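Local structure of ofchtiv-allosamidin (Ostrinia furnacalis, 6JMB) at residues F254-P259 with Y316-F321. The protein probably hydrolyses chitin as a group IV insect chitinase of glycosyl hydrolase family 18, and is held here in complex with the inhibitor allosamidin. Numbering follows the deposited sequence.
Sequences FQLSDP and YNWVSF
Trp318 turns the edge of its six-membered ring toward the face of Phe254, an offset edge-to-face pair with planes at 84° and Trp318 CE3 3.5 Å from Phe254 CD1. The two side chains leave the same face of this antiparallel strand pair and run side by side. With Trp318 CG anti to the backbone N (chi1 -168°), the side chain serves two neighbours: the benzo edge meets Phe254, while CB and the indole CD1 touch Leu256, whose CG packs 3.8 Å from Trp318 CB. With an alanine here, the face of Phe254 would probably lose the ring edge set against it, and Asn262 O the indole N-H that it accepts, though the CB contact with Leu256 could remain. In the backbone, Phe254 and Trp318 form a hydrogen-bonded pair, its bonds running from Phe254 N to Trp318 O (2.8 Å) and from Trp318 N to Phe254 O (3.1 Å). Phe254 O also accepts from a water that donates to Asn317 OD1 as well, bridging strand backbone and side chain. Where strand 243-256 ends, Leu256 N gives a nearly straight bond (172°) to Tyr316 O, 2.8 Å away in the carbonyl plane. The chain then turns back, and Pro259 lays its CG over one face of Tyr316, 3.5 Å from the ring centroid, in a CH-pi contact; Leu256 O sits in plane at the ring edge, 3.1 Å from Tyr316 CD1. The far end of strand 243-256, a broken strand shared with the TIM barrel, thus pairs with strand 317-320, the Phe254 side chain about 13 Å from the bound allosamizoline. Strand 317-320 pairs in turn with 309-314, consistent with the small alpha+beta insertion of many family 18 chitinases; Tyr311 and Phe313 meet Trp318, and helix 286-295 packs against Val319 and Phe321.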
loop_
_atom_site.group_PDB
_atom_site.type_symbol
_atom_site.label_atom_id
_atom_site.label_comp_id
_atom_site.label_asym_id
_atom_site.label_seq_id
_atom_site.Cartn_x
_atom_site.Cartn_y
_atom_site.Cartn_z
ATOM N N PHE A 254 -11.876 -10.166 -11.763
ATOM C CA PHE A 254 -13.256 -9.883 -12.123
ATOM C C PHE A 254 -13.843 -11.085 -12.853
ATOM O O PHE A 254 -13.127 -11.878 -13.470
ATOM C CB PHE A 254 -13.344 -8.706 -13.109
ATOM C CG PHE A 254 -12.811 -7.399 -12.590
ATOM C CD1 PHE A 254 -11.445 -7.177 -12.475
ATOM C CD2 PHE A 254 -13.684 -6.361 -12.276
ATOM C CE1 PHE A 254 -10.959 -5.952 -12.021
ATOM C CE2 PHE A 254 -13.203 -5.136 -11.826
ATOM C CZ PHE A 254 -11.840 -4.937 -11.701
ATOM N N GLN A 255 -15.174 -11.190 -12.797
ATOM C CA GLN A 255 -15.958 -12.105 -13.623
ATOM C C GLN A 255 -16.631 -11.256 -14.693
ATOM O O GLN A 255 -17.481 -10.419 -14.377
ATOM C CB GLN A 255 -17.015 -12.807 -12.768
ATOM C CG GLN A 255 -17.913 -13.754 -13.549
ATOM C CD GLN A 255 -19.111 -14.236 -12.745
ATOM O OE1 GLN A 255 -19.583 -13.557 -11.834
ATOM N NE2 GLN A 255 -19.607 -15.422 -13.083
ATOM N N LEU A 256 -16.247 -11.453 -15.951
ATOM C CA LEU A 256 -16.843 -10.685 -17.035
ATOM C C LEU A 256 -18.329 -10.991 -17.172
ATOM O O LEU A 256 -18.784 -12.111 -16.930
ATOM C CB LEU A 256 -16.151 -11.024 -18.351
ATOM C CG LEU A 256 -14.709 -10.535 -18.489
ATOM C CD1 LEU A 256 -14.033 -11.204 -19.684
ATOM C CD2 LEU A 256 -14.668 -9.015 -18.608
ATOM N N SER A 257 -19.097 -9.970 -17.564
ATOM C CA SER A 257 -20.495 -10.206 -17.906
ATOM C C SER A 257 -20.618 -11.016 -19.189
ATOM O O SER A 257 -21.486 -11.889 -19.295
ATOM C CB SER A 257 -21.239 -8.883 -18.041
ATOM O OG SER A 257 -21.232 -8.172 -16.816
ATOM N N ASP A 258 -19.761 -10.739 -20.173
ATOM C CA ASP A 258 -19.725 -11.437 -21.452
ATOM C C ASP A 258 -18.259 -11.666 -21.792
ATOM O O ASP A 258 -17.522 -10.701 -22.025
ATOM C CB ASP A 258 -20.405 -10.579 -22.525
ATOM C CG ASP A 258 -20.536 -11.289 -23.871
ATOM O OD1 ASP A 258 -19.699 -12.157 -24.196
ATOM O OD2 ASP A 258 -21.475 -10.950 -24.628
ATOM N N PRO A 259 -17.802 -12.921 -21.821
ATOM C CA PRO A 259 -16.377 -13.183 -22.091
ATOM C C PRO A 259 -15.873 -12.645 -23.417
ATOM O O PRO A 259 -14.660 -12.440 -23.555
ATOM C CB PRO A 259 -16.279 -14.716 -22.029
ATOM C CG PRO A 259 -17.411 -15.119 -21.130
ATOM C CD PRO A 259 -18.530 -14.144 -21.434
ATOM N N TYR A 316 -14.389 -16.315 -18.554
ATOM C CA TYR A 316 -15.007 -15.321 -17.681
ATOM C C TYR A 316 -13.997 -14.520 -16.859
ATOM O O TYR A 316 -14.354 -13.466 -16.325
ATOM C CB TYR A 316 -16.053 -15.978 -16.775
ATOM C CG TYR A 316 -17.381 -16.166 -17.470
ATOM C CD1 TYR A 316 -18.290 -15.125 -17.539
ATOM C CD2 TYR A 316 -17.715 -17.373 -18.072
ATOM C CE1 TYR A 316 -19.499 -15.268 -18.177
ATOM C CE2 TYR A 316 -18.931 -17.529 -18.720
ATOM C CZ TYR A 316 -19.818 -16.469 -18.762
ATOM O OH TYR A 316 -21.034 -16.593 -19.398
ATOM N N ASN A 317 -12.754 -14.983 -16.740
ATOM C CA ASN A 317 -11.784 -14.316 -15.877
ATOM C C ASN A 317 -11.190 -13.100 -16.566
ATOM O O ASN A 317 -10.769 -13.180 -17.724
ATOM C CB ASN A 317 -10.629 -15.259 -15.564
ATOM C CG ASN A 317 -11.064 -16.468 -14.819
ATOM O OD1 ASN A 317 -11.401 -16.392 -13.641
ATOM N ND2 ASN A 317 -11.068 -17.611 -15.500
ATOM N N TRP A 318 -11.114 -11.988 -15.838
ATOM C CA TRP A 318 -10.381 -10.813 -16.282
ATOM C C TRP A 318 -9.591 -10.309 -15.083
ATOM O O TRP A 318 -10.155 -10.117 -14.004
ATOM C CB TRP A 318 -11.354 -9.747 -16.787
ATOM C CG TRP A 318 -10.729 -8.611 -17.520
ATOM C CD1 TRP A 318 -10.674 -8.440 -18.884
ATOM C CD2 TRP A 318 -10.121 -7.446 -16.947
ATOM N NE1 TRP A 318 -10.052 -7.254 -19.183
ATOM C CE2 TRP A 318 -9.704 -6.625 -18.015
ATOM C CE3 TRP A 318 -9.879 -7.024 -15.633
ATOM C CZ2 TRP A 318 -9.051 -5.406 -17.812
ATOM C CZ3 TRP A 318 -9.236 -5.809 -15.430
ATOM C CH2 TRP A 318 -8.831 -5.015 -16.518
ATOM N N VAL A 319 -8.287 -10.118 -15.261
ATOM C CA VAL A 319 -7.381 -9.813 -14.159
ATOM C C VAL A 319 -6.536 -8.600 -14.527
ATOM O O VAL A 319 -5.887 -8.585 -15.577
ATOM C CB VAL A 319 -6.471 -11.017 -13.843
ATOM C CG1 VAL A 319 -5.468 -10.667 -12.741
ATOM C CG2 VAL A 319 -7.294 -12.224 -13.442
ATOM N N SER A 320 -6.543 -7.590 -13.662
ATOM C CA SER A 320 -5.593 -6.488 -13.739
ATOM C C SER A 320 -4.425 -6.804 -12.814
ATOM O O SER A 320 -4.633 -7.239 -11.679
ATOM C CB SER A 320 -6.273 -5.207 -13.265
ATOM O OG SER A 320 -5.318 -4.256 -12.844
ATOM N N PHE A 321 -3.201 -6.597 -13.295
ATOM C CA PHE A 321 -2.029 -6.853 -12.463
ATOM C C PHE A 321 -0.901 -5.921 -12.883
ATOM O O PHE A 321 -1.042 -5.115 -13.805
ATOM C CB PHE A 321 -1.619 -8.332 -12.495
ATOM C CG PHE A 321 -1.095 -8.804 -13.828
ATOM C CD1 PHE A 321 -1.940 -8.962 -14.915
ATOM C CD2 PHE A 321 0.250 -9.115 -13.982
ATOM C CE1 PHE A 321 -1.449 -9.412 -16.137
ATOM C CE2 PHE A 321 0.741 -9.576 -15.196
ATOM C CZ PHE A 321 -0.107 -9.719 -16.274
HETATM O O HOH W 1 -11.029 -13.769 -12.539
#